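Long-range contacts in YECBM32 (Yersinia enterocolitica, PDB 2JDA), which binds polygalacturonic acid, the backbone of pectin, as a periplasmic carbohydrate-binding module with a calcium-bearing F5/8 type C (discoidin-like) fold: residues A[9-14]-A[47-52]; A[51-56]-A[107-112]; A[74-79]-A[87-92]. All coordinates share one frame; numbering follows the deposited sequence.

All three contacts are antiparallel strand pairings of one beta-sandwich domain, and each lies at or near a margin of a sheet. Contacts 1 and 3 belong to the same five-stranded sheet and zip its two outermost strands, 10-15 and 85-92, onto their inner neighbours. Contact 2 pairs strands 53-63 and 107-110 of the other sheet, and shares with contact 1 the corner at Asp51 and Lys52 where the chain changes sheets. Contacts 1 and 2 are surface ladders, the first interrupted by a bulge, with waters bridging polar side chains. Contact 3 is more buried, and relies on fewer rungs, a serine hydroxyl and leucine packing. Leu50 and Ile56 join contacts 1 and 2; Ser78 bonds contact 3 to contact 2.

Contact 1: A[9-14]-A[47-52]; sequences QIVAVT and QLELDK
Val11 and Ala12 both turn their N-H groups to Glu49 O, a classic beta bulge in an otherwise antiparallel ladder whose strand axes, 10-14 and 47-50, come within 4.7 Å and run at 150°. The ladder fixes edge strand 10-15 to the five-stranded sheet of this F5/8 type C beta-sandwich. At the bulge the bond from Val11 N is short, 2.8 Å to Glu49 O, and that from Ala12 N is weak; beyond it the register settles, with Glu49 N giving a nearly straight bond to Ala12 O and Thr14 and Gln47 exchanging a reciprocal pair. On the face of Val13 and Leu48 these two side chains lie side by side and point the same way, CG2 of Val13 4.0 Å from CD2 of Leu48, while the other Leu48 methyl, CD1, meets Ile10 CD1. Ile10 CG1 also packs on Leu50 CD2, 3.9 Å away. Leu48 itself, touching Ile131 and Ile133 of strand 125-133, carries the contact into the hydrophobic interior. The outer face carries Ala12, Thr14, Gln47 and Glu49. Glu49, extended with CG anti to its N (chi1 179°), runs alongside the bulge residues: its CG touches Val11 CG2, and OE1 stands 3.9 Å from Ala12 CB. Gln47 is extended likewise and runs beside Thr14, its CB 3.5 Å from Thr14 OG1; one water joins that hydroxyl to Gln47 O, with a weak further bond from Gln47 NE2, and Gln47 OE1 bonds a glycerol. At the corner, Gln9 OE1 lies 3.7 Å from Asp51 CB, the side chains crossing at about a right angle, while Gln54 NE2 holds Asp51 OD1. A second water accepts from Gln9 N and donates to Asp51 OD1 at 2.5 Å.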
ATOM      1  N   GLN A   9      11.602  -4.934  -6.509  1.00 18.79           N
ATOM      2  CA  GLN A   9      10.970  -4.645  -7.796  1.00 19.55           C
ATOM      3  C   GLN A   9       9.549  -5.162  -7.764  1.00 18.08           C
ATOM      4  O   GLN A   9       9.351  -6.341  -7.598  1.00 17.07           O
ATOM      5  CB  GLN A   9      11.730  -5.365  -8.926  1.00 21.50           C
ATOM      6  CG  GLN A   9      11.037  -5.183 -10.318  1.00 26.83           C
ATOM      7  CD  GLN A   9      11.735  -5.868 -11.502  1.00 32.33           C
ATOM      8  OE1 GLN A   9      12.675  -6.649 -11.318  1.00 34.43           O
ATOM      9  NE2 GLN A   9      11.232  -5.589 -12.731  1.00 35.85           N
ATOM     10  N   ILE A  10       8.596  -4.264  -7.955  1.00 17.07           N
ATOM     11  CA  ILE A  10       7.201  -4.661  -8.173  1.00 16.63           C
ATOM     12  C   ILE A  10       6.999  -4.917  -9.651  1.00 16.30           C
ATOM     13  O   ILE A  10       7.102  -3.967 -10.466  1.00 19.67           O
ATOM     14  CB  ILE A  10       6.241  -3.577  -7.637  1.00 17.03           C
ATOM     15  CG1 ILE A  10       6.424  -3.390  -6.114  1.00 16.55           C
ATOM     16  CG2 ILE A  10       4.780  -3.926  -7.977  1.00 16.85           C
ATOM     17  CD1 ILE A  10       5.847  -2.117  -5.559  1.00 17.99           C
ATOM     18  N   VAL A  11       6.774  -6.163 -10.011  1.00 16.00           N
ATOM     19  CA  VAL A  11       6.590  -6.553 -11.426  1.00 16.79           C
ATOM     20  C   VAL A  11       5.154  -6.634 -11.899  1.00 15.63           C
ATOM     21  O   VAL A  11       4.888  -6.575 -13.090  1.00 16.72           O
ATOM     22  CB  VAL A  11       7.250  -7.906 -11.764  1.00 17.10           C
ATOM     23  CG1 VAL A  11       8.721  -7.813 -11.541  1.00 19.35           C
ATOM     24  CG2 VAL A  11       6.655  -9.089 -11.009  1.00 16.60           C
ATOM     25  N   ALA A  12       4.203  -6.665 -10.986  1.00 14.61           N
ATOM     26  CA  ALA A  12       2.802  -6.798 -11.371  1.00 13.94           C
ATOM     27  C   ALA A  12       1.956  -6.282 -10.230  1.00 13.53           C
ATOM     28  O   ALA A  12       2.280  -6.508  -9.077  1.00 14.05           O
ATOM     29  CB  ALA A  12       2.470  -8.203 -11.681  1.00 14.62           C
ATOM     30  N   VAL A  13       0.914  -5.566 -10.586  1.00 10.93           N
ATOM     31  CA  VAL A  13      -0.053  -5.051  -9.631  1.00 10.60           C
ATOM     32  C   VAL A  13      -1.425  -5.496 -10.095  1.00 11.17           C
ATOM     33  O   VAL A  13      -1.732  -5.415 -11.306  1.00 12.15           O
ATOM     34  CB  VAL A  13      -0.027  -3.512  -9.508  1.00 10.30           C
ATOM     35  CG1 VAL A  13      -1.068  -3.022  -8.491  1.00 12.03           C
ATOM     36  CG2 VAL A  13       1.335  -3.028  -9.168  1.00 11.35           C
ATOM     37  N   THR A  14      -2.255  -5.947  -9.162  1.00  9.91           N
ATOM     38  CA  THR A  14      -3.651  -6.275  -9.437  1.00 10.06           C
ATOM     39  C   THR A  14      -4.486  -5.600  -8.366  1.00  9.80           C
ATOM     40  O   THR A  14      -3.989  -5.249  -7.293  1.00  9.80           O
ATOM     41  CB  THR A  14      -3.910  -7.782  -9.494  1.00 10.90           C
ATOM     42  OG1 THR A  14      -3.432  -8.394  -8.285  1.00 11.92           O
ATOM     43  CG2 THR A  14      -3.186  -8.426 -10.627  1.00 12.10           C
ATOM     44  N   GLN A  47      -2.758  -5.600  -4.801  1.00  9.36           N
ATOM     45  CA  GLN A  47      -1.784  -6.675  -4.592  1.00  8.60           C
ATOM     46  C   GLN A  47      -0.563  -6.432  -5.439  1.00  9.03           C
ATOM     47  O   GLN A  47      -0.655  -6.179  -6.619  1.00 10.28           O
ATOM     48  CB  GLN A  47      -2.404  -8.018  -4.909  1.00  9.96           C
ATOM     49  CG  GLN A  47      -1.474  -9.215  -4.787  1.00 10.59           C
ATOM     50  CD  GLN A  47      -2.184 -10.503  -5.098  1.00 11.24           C
ATOM     51  OE1 GLN A  47      -3.122 -10.849  -4.391  1.00 13.63           O
ATOM     52  NE2 GLN A  47      -1.777 -11.200  -6.180  1.00 14.31           N
ATOM     53  N   LEU A  48       0.583  -6.457  -4.791  1.00  9.85           N
ATOM     54  CA  LEU A  48       1.900  -6.184  -5.357  1.00  9.96           C
ATOM     55  C   LEU A  48       2.640  -7.491  -5.486  1.00 10.66           C
ATOM     56  O   LEU A  48       2.818  -8.212  -4.470  1.00 11.48           O
ATOM     57  CB  LEU A  48       2.678  -5.232  -4.468  1.00 10.97           C
ATOM     58  CG  LEU A  48       1.946  -4.001  -4.024  1.00 13.79           C
ATOM     59  CD1 LEU A  48       2.771  -3.244  -3.002  1.00 18.26           C
ATOM     60  CD2 LEU A  48       1.547  -3.131  -5.182  1.00 16.32           C
ATOM     61  N   GLU A  49       3.041  -7.843  -6.697  1.00 11.74           N
ATOM     62  CA  GLU A  49       3.873  -9.025  -6.932  1.00 12.90           C
ATOM     63  C   GLU A  49       5.279  -8.567  -7.175  1.00 12.36           C
ATOM     64  O   GLU A  49       5.513  -7.688  -8.009  1.00 13.67           O
ATOM     65  CB  GLU A  49       3.371  -9.817  -8.153  1.00 13.49           C
ATOM     66  CG  GLU A  49       4.212 -11.057  -8.465  1.00 14.63           C
ATOM     67  CD  GLU A  49       3.732 -11.810  -9.692  1.00 18.71           C
ATOM     68  OE1 GLU A  49       2.515 -11.710 -10.032  1.00 19.65           O
ATOM     69  OE2 GLU A  49       4.583 -12.571 -10.253  1.00 22.04           O
ATOM     70  N   LEU A  50       6.205  -9.127  -6.398  1.00 12.90           N
ATOM     71  CA  LEU A  50       7.639  -8.853  -6.536  1.00 13.59           C
ATOM     72  C   LEU A  50       8.245  -9.796  -7.573  1.00 15.27           C
ATOM     73  O   LEU A  50       7.674 -10.826  -7.897  1.00 14.91           O
ATOM     74  CB  LEU A  50       8.354  -8.987  -5.197  1.00 13.52           C
ATOM     75  CG  LEU A  50       7.714  -8.199  -4.044  1.00 14.66           C
ATOM     76  CD1 LEU A  50       8.512  -8.388  -2.778  1.00 14.81           C
ATOM     77  CD2 LEU A  50       7.607  -6.731  -4.393  1.00 16.94           C
ATOM     78  N   ASP A  51       9.467  -9.479  -7.983  1.00 18.84           N
ATOM     79  CA  ASP A  51      10.135 -10.325  -8.993  1.00 21.28           C
ATOM     80  C   ASP A  51      10.432 -11.734  -8.477  1.00 21.63           C
ATOM     81  O   ASP A  51      10.405 -12.727  -9.213  1.00 22.97           O
ATOM     82  CB  ASP A  51      11.405  -9.602  -9.481  1.00 22.26           C
ATOM     83  CG  ASP A  51      12.448  -9.426  -8.378  1.00 26.49           C
ATOM     84  OD1 ASP A  51      12.154  -8.818  -7.302  1.00 27.94           O
ATOM     85  OD2 ASP A  51      13.631  -9.868  -8.536  1.00 28.76           O
ATOM     86  N   LYS A  52      10.700 -11.851  -7.168  1.00 21.18           N
ATOM     87  CA  LYS A  52      10.904 -13.130  -6.532  1.00 20.27           C
ATOM     88  C   LYS A  52      10.568 -13.056  -5.041  1.00 18.07           C
ATOM     89  O   LYS A  52      10.492 -11.953  -4.476  1.00 18.26           O
ATOM     90  CB  LYS A  52      12.384 -13.561  -6.622  1.00 21.77           C
ATOM     91  CG  LYS A  52      13.327 -12.535  -6.092  1.00 22.54           C
ATOM     92  CD  LYS A  52      14.818 -12.959  -6.146  1.00 27.85           C
ATOM     93  CE  LYS A  52      15.601 -11.697  -5.842  1.00 32.24           C
ATOM     94  NZ  LYS A  52      15.805 -11.475  -4.367  1.00 35.94           N
TER
HETATM   95  O   HOH W   1      13.586  -7.079  -6.147  1.00 28.09           O
HETATM   96  O   HOH W   2      -0.660  -8.758  -8.061  1.00 13.86           O

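Contact 2: A[51-56]-A[107-112]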
ATOM      1  N   ASP A  51       9.467  -9.479  -7.983  1.00 18.84           N
ATOM      2  CA  ASP A  51      10.135 -10.325  -8.993  1.00 21.28           C
ATOM      3  C   ASP A  51      10.432 -11.734  -8.477  1.00 21.63           C
ATOM      4  O   ASP A  51      10.405 -12.727  -9.213  1.00 22.97           O
ATOM      5  CB  ASP A  51      11.405  -9.602  -9.481  1.00 22.26           C
ATOM      6  CG  ASP A  51      12.448  -9.426  -8.378  1.00 26.49           C
ATOM      7  OD1 ASP A  51      12.154  -8.818  -7.302  1.00 27.94           O
ATOM      8  OD2 ASP A  51      13.631  -9.868  -8.536  1.00 28.76           O
ATOM      9  N   LYS A  52      10.700 -11.851  -7.168  1.00 21.18           N
ATOM     10  CA  LYS A  52      10.904 -13.130  -6.532  1.00 20.27           C
ATOM     11  C   LYS A  52      10.568 -13.056  -5.041  1.00 18.07           C
ATOM     12  O   LYS A  52      10.492 -11.953  -4.476  1.00 18.26           O
ATOM     13  CB  LYS A  52      12.384 -13.561  -6.622  1.00 21.77           C
ATOM     14  CG  LYS A  52      13.327 -12.535  -6.092  1.00 22.54           C
ATOM     15  CD  LYS A  52      14.818 -12.959  -6.146  1.00 27.85           C
ATOM     16  CE  LYS A  52      15.601 -11.697  -5.842  1.00 32.24           C
ATOM     17  NZ  LYS A  52      15.805 -11.475  -4.367  1.00 35.94           N
ATOM     18  N   GLU A  53      10.426 -14.217  -4.437  1.00 18.03           N
ATOM     19  CA  GLU A  53      10.353 -14.300  -2.985  1.00 17.04           C
ATOM     20  C   GLU A  53      11.623 -13.714  -2.381  1.00 14.67           C
ATOM     21  O   GLU A  53      12.758 -14.049  -2.766  1.00 15.47           O
ATOM     22  CB  GLU A  53      10.194 -15.721  -2.411  1.00 18.14           C
ATOM     23  CG  GLU A  53       9.036 -16.560  -2.803  1.00 20.91           C
ATOM     24  CD  GLU A  53       9.038 -17.902  -2.113  1.00 19.33           C
ATOM     25  OE1 GLU A  53       8.135 -18.663  -2.436  1.00 24.43           O
ATOM     26  OE2 GLU A  53       9.951 -18.272  -1.293  1.00 24.00           O
ATOM     27  N   GLN A  54      11.448 -12.809  -1.427  1.00 13.16           N
ATOM     28  CA  GLN A  54      12.566 -12.133  -0.828  1.00 12.88           C
ATOM     29  C   GLN A  54      12.202 -11.517   0.522  1.00 12.38           C
ATOM     30  O   GLN A  54      11.028 -11.459   0.891  1.00 11.91           O
ATOM     31  CB  GLN A  54      13.084 -11.063  -1.751  1.00 13.86           C
ATOM     32  CG  GLN A  54      12.064  -9.951  -2.035  1.00 14.63           C
ATOM     33  CD  GLN A  54      12.495  -9.109  -3.215  1.00 17.76           C
ATOM     34  OE1 GLN A  54      13.327  -8.212  -3.061  1.00 20.61           O
ATOM     35  NE2 GLN A  54      11.956  -9.420  -4.384  1.00 18.83           N
ATOM     36  N   SER A  55      13.206 -11.052   1.252  1.00 12.38           N
ATOM     37  CA  SER A  55      13.016 -10.482   2.568  1.00 13.01           C
ATOM     38  C   SER A  55      12.429  -9.109   2.446  1.00 12.67           C
ATOM     39  O   SER A  55      12.851  -8.309   1.595  1.00 13.77           O
ATOM     40  CB  SER A  55      14.338 -10.423   3.295  1.00 13.94           C
ATOM     41  OG  SER A  55      14.853 -11.751   3.395  1.00 18.26           O
ATOM     42  N   ILE A  56      11.416  -8.867   3.276  1.00 12.19           N
ATOM     43  CA  ILE A  56      10.683  -7.592   3.323  1.00 12.53           C
ATOM     44  C   ILE A  56      10.858  -7.005   4.706  1.00 11.50           C
ATOM     45  O   ILE A  56      10.554  -7.677   5.714  1.00 12.91           O
ATOM     46  CB  ILE A  56       9.164  -7.807   3.098  1.00 13.58           C
ATOM     47  CG1 ILE A  56       8.856  -8.780   1.984  1.00 18.67           C
ATOM     48  CG2 ILE A  56       8.462  -6.483   3.016  1.00 14.89           C
ATOM     49  CD1 ILE A  56       9.252  -8.292   0.757  1.00 19.44           C
ATOM     50  N   PRO A 107      10.895  -8.577   9.936  1.00 10.99           N
ATOM     51  CA  PRO A 107      11.038  -8.992   8.543  1.00 11.10           C
ATOM     52  C   PRO A 107      10.459 -10.340   8.256  1.00 10.92           C
ATOM     53  O   PRO A 107      10.536 -11.265   9.029  1.00 11.90           O
ATOM     54  CB  PRO A 107      12.541  -8.952   8.310  1.00 11.64           C
ATOM     55  CG  PRO A 107      13.021  -7.929   9.317  1.00 12.96           C
ATOM     56  CD  PRO A 107      12.174  -8.091  10.497  1.00 12.27           C
ATOM     57  N   VAL A 108       9.874 -10.425   7.050  1.00 10.88           N
ATOM     58  CA  VAL A 108       9.250 -11.636   6.524  1.00 11.73           C
ATOM     59  C   VAL A 108       9.796 -11.916   5.138  1.00 10.32           C
ATOM     60  O   VAL A 108      10.426 -11.070   4.524  1.00 12.21           O
ATOM     61  CB  VAL A 108       7.704 -11.503   6.454  1.00 12.18           C
ATOM     62  CG1 VAL A 108       7.125 -11.165   7.822  1.00 12.71           C
ATOM     63  CG2 VAL A 108       7.268 -10.484   5.431  1.00 12.54           C
ATOM     64  N   THR A 109       9.565 -13.136   4.657  1.00 11.17           N
ATOM     65  CA  THR A 109       9.811 -13.506   3.283  1.00 12.06           C
ATOM     66  C   THR A 109       8.490 -13.508   2.548  1.00 11.66           C
ATOM     67  O   THR A 109       7.495 -14.091   2.995  1.00 12.43           O
ATOM     68  CB  THR A 109      10.444 -14.891   3.257  1.00 13.23           C
ATOM     69  OG1 THR A 109      11.775 -14.776   3.799  1.00 14.69           O
ATOM     70  CG2 THR A 109      10.565 -15.406   1.837  1.00 14.71           C
ATOM     71  N   ALA A 110       8.460 -12.846   1.386  1.00 10.51           N
ATOM     72  CA  ALA A 110       7.227 -12.793   0.601  1.00 10.48           C
ATOM     73  C   ALA A 110       7.537 -12.574  -0.877  1.00 10.44           C
ATOM     74  O   ALA A 110       8.549 -11.959  -1.213  1.00 11.52           O
ATOM     75  CB  ALA A 110       6.300 -11.689   1.099  1.00 11.80           C
ATOM     76  N   LYS A 111       6.630 -13.069  -1.731  1.00 10.58           N
ATOM     77  CA  LYS A 111       6.572 -12.675  -3.146  1.00 10.97           C
ATOM     78  C   LYS A 111       5.428 -11.699  -3.411  1.00 11.29           C
ATOM     79  O   LYS A 111       5.481 -10.974  -4.359  1.00 12.92           O
ATOM     80  CB  LYS A 111       6.430 -13.895  -4.044  1.00 11.84           C
ATOM     81  CG  LYS A 111       6.453 -13.605  -5.517  1.00 17.89           C
ATOM     82  CD  LYS A 111       6.546 -14.914  -6.275  1.00 22.90           C
ATOM     83  CE  LYS A 111       6.372 -14.742  -7.744  1.00 26.93           C
ATOM     84  NZ  LYS A 111       6.421 -16.082  -8.402  1.00 30.21           N
ATOM     85  N   TYR A 112       4.412 -11.693  -2.551  1.00 10.12           N
ATOM     86  CA  TYR A 112       3.236 -10.861  -2.730  1.00 10.28           C
ATOM     87  C   TYR A 112       2.941 -10.095  -1.450  1.00  9.92           C
ATOM     88  O   TYR A 112       3.012 -10.645  -0.324  1.00  9.77           O
ATOM     89  CB  TYR A 112       1.984 -11.661  -3.055  1.00 11.96           C
ATOM     90  CG  TYR A 112       2.117 -12.556  -4.268  1.00 12.00           C
ATOM     91  CD1 TYR A 112       1.718 -12.141  -5.528  1.00 13.53           C
ATOM     92  CD2 TYR A 112       2.572 -13.859  -4.144  1.00 13.41           C
ATOM     93  CE1 TYR A 112       1.837 -12.990  -6.615  1.00 14.07           C
ATOM     94  CE2 TYR A 112       2.668 -14.699  -5.240  1.00 13.73           C
ATOM     95  CZ  TYR A 112       2.288 -14.250  -6.479  1.00 14.27           C
ATOM     96  OH  TYR A 112       2.392 -15.095  -7.590  1.00 17.77           O
TER
HETATM   97  O   HOH W   3      13.771 -14.113   1.999  1.00 18.67           O
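Pro107 opens the pairing by setting its CB 3.5 Å from Ile56 O, the carbonyl that accepts the N-H of Val108. Val108 returns the bond through its own O, which takes Ile56 N at 2.7 Å; its CG1 is anti to the carbonyl carbon (chi1 -57°), which leaves CG2 between backbone N and carbonyl carbon, 4.0 Å from Ile56 CB. Thr109 faces the other way, where one water spans its OG1 and Ser55 OG. These residues form an antiparallel ladder at the margin of the second sheet of the beta-sandwich, Ser55 and Thr109 being its non-hydrogen-bonded pair. Ala110 makes the next reciprocal rung with Gln54, Gln54 N lying 3.0 Å from Ala110 O. Ala110 CB touches Ile56 CG1, and Tyr77 packs against both Ala110 and Val108. The Gln54 amide turns back to its own segment, NE2 bonding Asp51 OD1 and Lys52 O, which ties down the corner before the strand. Lys111 crosses Glu53 at about a right angle, its CB 3.9 Å from Glu53 CG, and its CG rests over one face of the Tyr112 ring, toward the rim.

Contact 3: A[74-79]-A[87-92]; sequences SIFYSN and LAEGLE
Backbone hydrogen bonds draw Ile75 to Leu87 and Ala88 across the hairpin of strands 71-78 and 85-92, the latter at the edge of the five-stranded sheet. Ile75 N gives a nearly straight bond to Ala88 O at 2.8 Å. Ile75 O receives two N-H groups, a firm one from Leu87 and a weak one from Ala88 at 3.4 Å, so that two residues face one: a classic beta bulge. A side-chain hydrogen bond takes over where the strand turns a corner. Ser74 OG, set beside its own N and anti to the carbonyl carbon (chi1 -60°), accepts the N-H of Gly90 at 3.0 Å with an angle of 162°, and its CB packs at Glu89 CA. Through a water, the same hydroxyl is linked to Glu89 OE1, to which the water donates; OE1 also bonds a glycerol. That carboxylate oxygen lies at the edge of the Phe76 ring, near its plane and 3.7 Å from CZ, with carboxylate and ring planes 61° apart, and the water sits in the ring plane as well. Apolar packing fills the inner face. Leu87 splits its two methyls: CD1 meets Ile75 CG2, and CD2 approaches Tyr77 CD2 obliquely at 3.6 Å, the side chains crossing at about a right angle. Ile75 CD1 reaches Leu91 CD1 beyond the corner, while Ile59 of strand 53-63, in the opposing sheet, touches both Ile75 and Leu87. The chemistry thus divides by face: aliphatic groups and the Tyr77 ring join the hairpin to the sandwich interior, whereas the bend at Glu89 and Gly90 is held by one hydroxyl that serves both a backbone N-H and a water-linked carboxylate.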
ATOM      1  N   SER A  74      -5.335  -2.870   5.994  1.00 10.18           N
ATOM      2  CA  SER A  74      -4.614  -4.014   6.514  1.00 10.14           C
ATOM      3  C   SER A  74      -3.578  -4.470   5.508  1.00 10.44           C
ATOM      4  O   SER A  74      -3.764  -4.253   4.327  1.00 10.64           O
ATOM      5  CB  SER A  74      -5.571  -5.179   6.858  1.00 11.05           C
ATOM      6  OG  SER A  74      -6.499  -4.773   7.838  1.00 11.27           O
ATOM      7  N   ILE A  75      -2.488  -5.070   5.976  1.00  9.86           N
ATOM      8  CA  ILE A  75      -1.412  -5.544   5.082  1.00 10.41           C
ATOM      9  C   ILE A  75      -1.153  -6.989   5.326  1.00 10.04           C
ATOM     10  O   ILE A  75      -1.021  -7.407   6.482  1.00 10.36           O
ATOM     11  CB  ILE A  75      -0.073  -4.821   5.300  1.00 12.14           C
ATOM     12  CG1 ILE A  75      -0.236  -3.330   5.298  1.00 13.81           C
ATOM     13  CG2 ILE A  75       0.929  -5.212   4.242  1.00 14.88           C
ATOM     14  CD1 ILE A  75       0.994  -2.587   5.768  1.00 15.92           C
ATOM     15  N   PHE A  76      -1.066  -7.746   4.237  1.00  9.85           N
ATOM     16  CA  PHE A  76      -0.864  -9.183   4.235  1.00 10.14           C
ATOM     17  C   PHE A  76       0.304  -9.546   3.332  1.00  9.97           C
ATOM     18  O   PHE A  76       0.626  -8.802   2.391  1.00 10.30           O
ATOM     19  CB  PHE A  76      -2.118  -9.950   3.777  1.00  9.95           C
ATOM     20  CG  PHE A  76      -3.290  -9.721   4.649  1.00 10.69           C
ATOM     21  CD1 PHE A  76      -3.545 -10.561   5.726  1.00 11.68           C
ATOM     22  CD2 PHE A  76      -4.115  -8.622   4.452  1.00 11.97           C
ATOM     23  CE1 PHE A  76      -4.650 -10.307   6.562  1.00 12.33           C
ATOM     24  CE2 PHE A  76      -5.190  -8.377   5.273  1.00 12.56           C
ATOM     25  CZ  PHE A  76      -5.423  -9.220   6.351  1.00 12.60           C
ATOM     26  N   TYR A  77       0.928 -10.673   3.640  1.00 10.64           N
ATOM     27  CA  TYR A  77       1.995 -11.181   2.793  1.00 10.72           C
ATOM     28  C   TYR A  77       1.787 -12.658   2.485  1.00 10.71           C
ATOM     29  O   TYR A  77       1.118 -13.400   3.199  1.00 11.00           O
ATOM     30  CB  TYR A  77       3.380 -10.954   3.408  1.00 11.63           C
ATOM     31  CG  TYR A  77       3.662 -11.732   4.689  1.00 11.01           C
ATOM     32  CD1 TYR A  77       4.391 -12.917   4.660  1.00 13.56           C
ATOM     33  CD2 TYR A  77       3.179 -11.296   5.917  1.00 12.05           C
ATOM     34  CE1 TYR A  77       4.652 -13.635   5.872  1.00 14.29           C
ATOM     35  CE2 TYR A  77       3.421 -12.015   7.098  1.00 14.07           C
ATOM     36  CZ  TYR A  77       4.179 -13.160   7.068  1.00 15.34           C
ATOM     37  OH  TYR A  77       4.388 -13.846   8.272  1.00 18.13           O
ATOM     38  N   SER A  78       2.407 -13.112   1.397  1.00 11.05           N
ATOM     39  CA  SER A  78       2.236 -14.480   0.903  1.00 11.38           C
ATOM     40  C   SER A  78       3.365 -14.831  -0.060  1.00 11.53           C
ATOM     41  O   SER A  78       3.935 -13.944  -0.712  1.00 11.16           O
ATOM     42  CB  SER A  78       0.910 -14.589   0.124  1.00 10.87           C
ATOM     43  OG  SER A  78       0.667 -15.863  -0.398  1.00 13.28           O
ATOM     44  N   ASN A  79       3.657 -16.126  -0.136  1.00 11.56           N
ATOM     45  CA  ASN A  79       4.520 -16.624  -1.178  1.00 12.89           C
ATOM     46  C   ASN A  79       3.774 -17.175  -2.388  1.00 13.64           C
ATOM     47  O   ASN A  79       4.357 -17.272  -3.467  1.00 16.23           O
ATOM     48  CB  ASN A  79       5.435 -17.708  -0.616  1.00 13.56           C
ATOM     49  CG  ASN A  79       6.517 -17.143   0.255  1.00 15.16           C
ATOM     50  OD1 ASN A  79       6.970 -16.020   0.053  1.00 15.40           O
ATOM     51  ND2 ASN A  79       6.972 -17.951   1.223  1.00 16.01           N
ATOM     52  N   LEU A  87       0.674  -8.766   8.235  1.00 12.98           N
ATOM     53  CA  LEU A  87       1.699  -7.930   8.858  1.00 14.02           C
ATOM     54  C   LEU A  87       1.089  -7.048   9.905  1.00 14.18           C
ATOM     55  O   LEU A  87       1.716  -6.853  10.963  1.00 16.85           O
ATOM     56  CB  LEU A  87       2.392  -7.054   7.871  1.00 15.01           C
ATOM     57  CG  LEU A  87       3.364  -7.672   6.897  1.00 17.35           C
ATOM     58  CD1 LEU A  87       3.959  -6.618   5.957  1.00 17.91           C
ATOM     59  CD2 LEU A  87       4.496  -8.438   7.656  1.00 18.58           C
ATOM     60  N   ALA A  88      -0.106  -6.521   9.646  1.00 12.88           N
ATOM     61  CA  ALA A  88      -0.911  -5.754  10.569  1.00 13.15           C
ATOM     62  C   ALA A  88      -2.308  -5.567  10.010  1.00 12.85           C
ATOM     63  O   ALA A  88      -2.498  -5.449   8.800  1.00 13.85           O
ATOM     64  CB  ALA A  88      -0.245  -4.380  10.858  1.00 14.34           C
ATOM     65  N   GLU A  89      -3.291  -5.498  10.880  1.00 14.02           N
ATOM     66  CA  GLU A  89      -4.666  -5.296  10.487  1.00 13.76           C
ATOM     67  C   GLU A  89      -5.250  -4.052  11.164  1.00 15.29           C
ATOM     68  O   GLU A  89      -4.870  -3.713  12.316  1.00 17.54           O
ATOM     69  CB  GLU A  89      -5.531  -6.513  10.776  1.00 14.46           C
ATOM     70  CG  GLU A  89      -5.162  -7.739   9.998  1.00 14.21           C
ATOM     71  CD  GLU A  89      -6.205  -8.840  10.119  1.00 17.23           C
ATOM     72  OE1 GLU A  89      -7.309  -8.738   9.512  1.00 17.37           O
ATOM     73  OE2 GLU A  89      -5.892  -9.844  10.784  1.00 19.36           O
ATOM     74  N   GLY A  90      -6.157  -3.375  10.467  1.00 15.08           N
ATOM     75  CA  GLY A  90      -6.902  -2.241  11.005  1.00 16.29           C
ATOM     76  C   GLY A  90      -6.024  -1.038  11.351  1.00 16.39           C
ATOM     77  O   GLY A  90      -6.243  -0.371  12.361  1.00 20.69           O
ATOM     78  N   LEU A  91      -5.029  -0.762  10.533  1.00 14.67           N
ATOM     79  CA  LEU A  91      -4.218   0.442  10.606  1.00 13.72           C
ATOM     80  C   LEU A  91      -4.934   1.644  10.022  1.00 12.75           C
ATOM     81  O   LEU A  91      -5.810   1.475   9.187  1.00 13.20           O
ATOM     82  CB  LEU A  91      -2.918   0.298   9.753  1.00 15.87           C
ATOM     83  CG  LEU A  91      -2.003  -0.848  10.128  1.00 18.28           C
ATOM     84  CD1 LEU A  91      -0.833  -0.949   9.224  1.00 19.68           C
ATOM     85  CD2 LEU A  91      -1.471  -0.627  11.519  1.00 20.28           C
ATOM     86  N   GLU A  92      -4.542   2.842  10.418  1.00 11.79           N
ATOM     87  CA  GLU A  92      -4.895   4.069   9.713  1.00 12.64           C
ATOM     88  C   GLU A  92      -3.634   4.815   9.370  1.00 11.98           C
ATOM     89  O   GLU A  92      -2.708   4.897  10.202  1.00 12.83           O
ATOM     90  CB  GLU A  92      -5.721   4.977  10.604  1.00 14.99           C
ATOM     91  CG  GLU A  92      -7.151   4.608  10.840  1.00 19.35           C
ATOM     92  CD  GLU A  92      -7.795   5.764  11.609  1.00 24.63           C
ATOM     93  OE1 GLU A  92      -8.709   6.372  11.111  1.00 25.01           O
ATOM     94  OE2 GLU A  92      -7.287   6.112  12.697  1.00 30.92           O
TER
HETATM   95  O   HOH W   4      -8.231  -6.934   7.755  1.00 12.32           O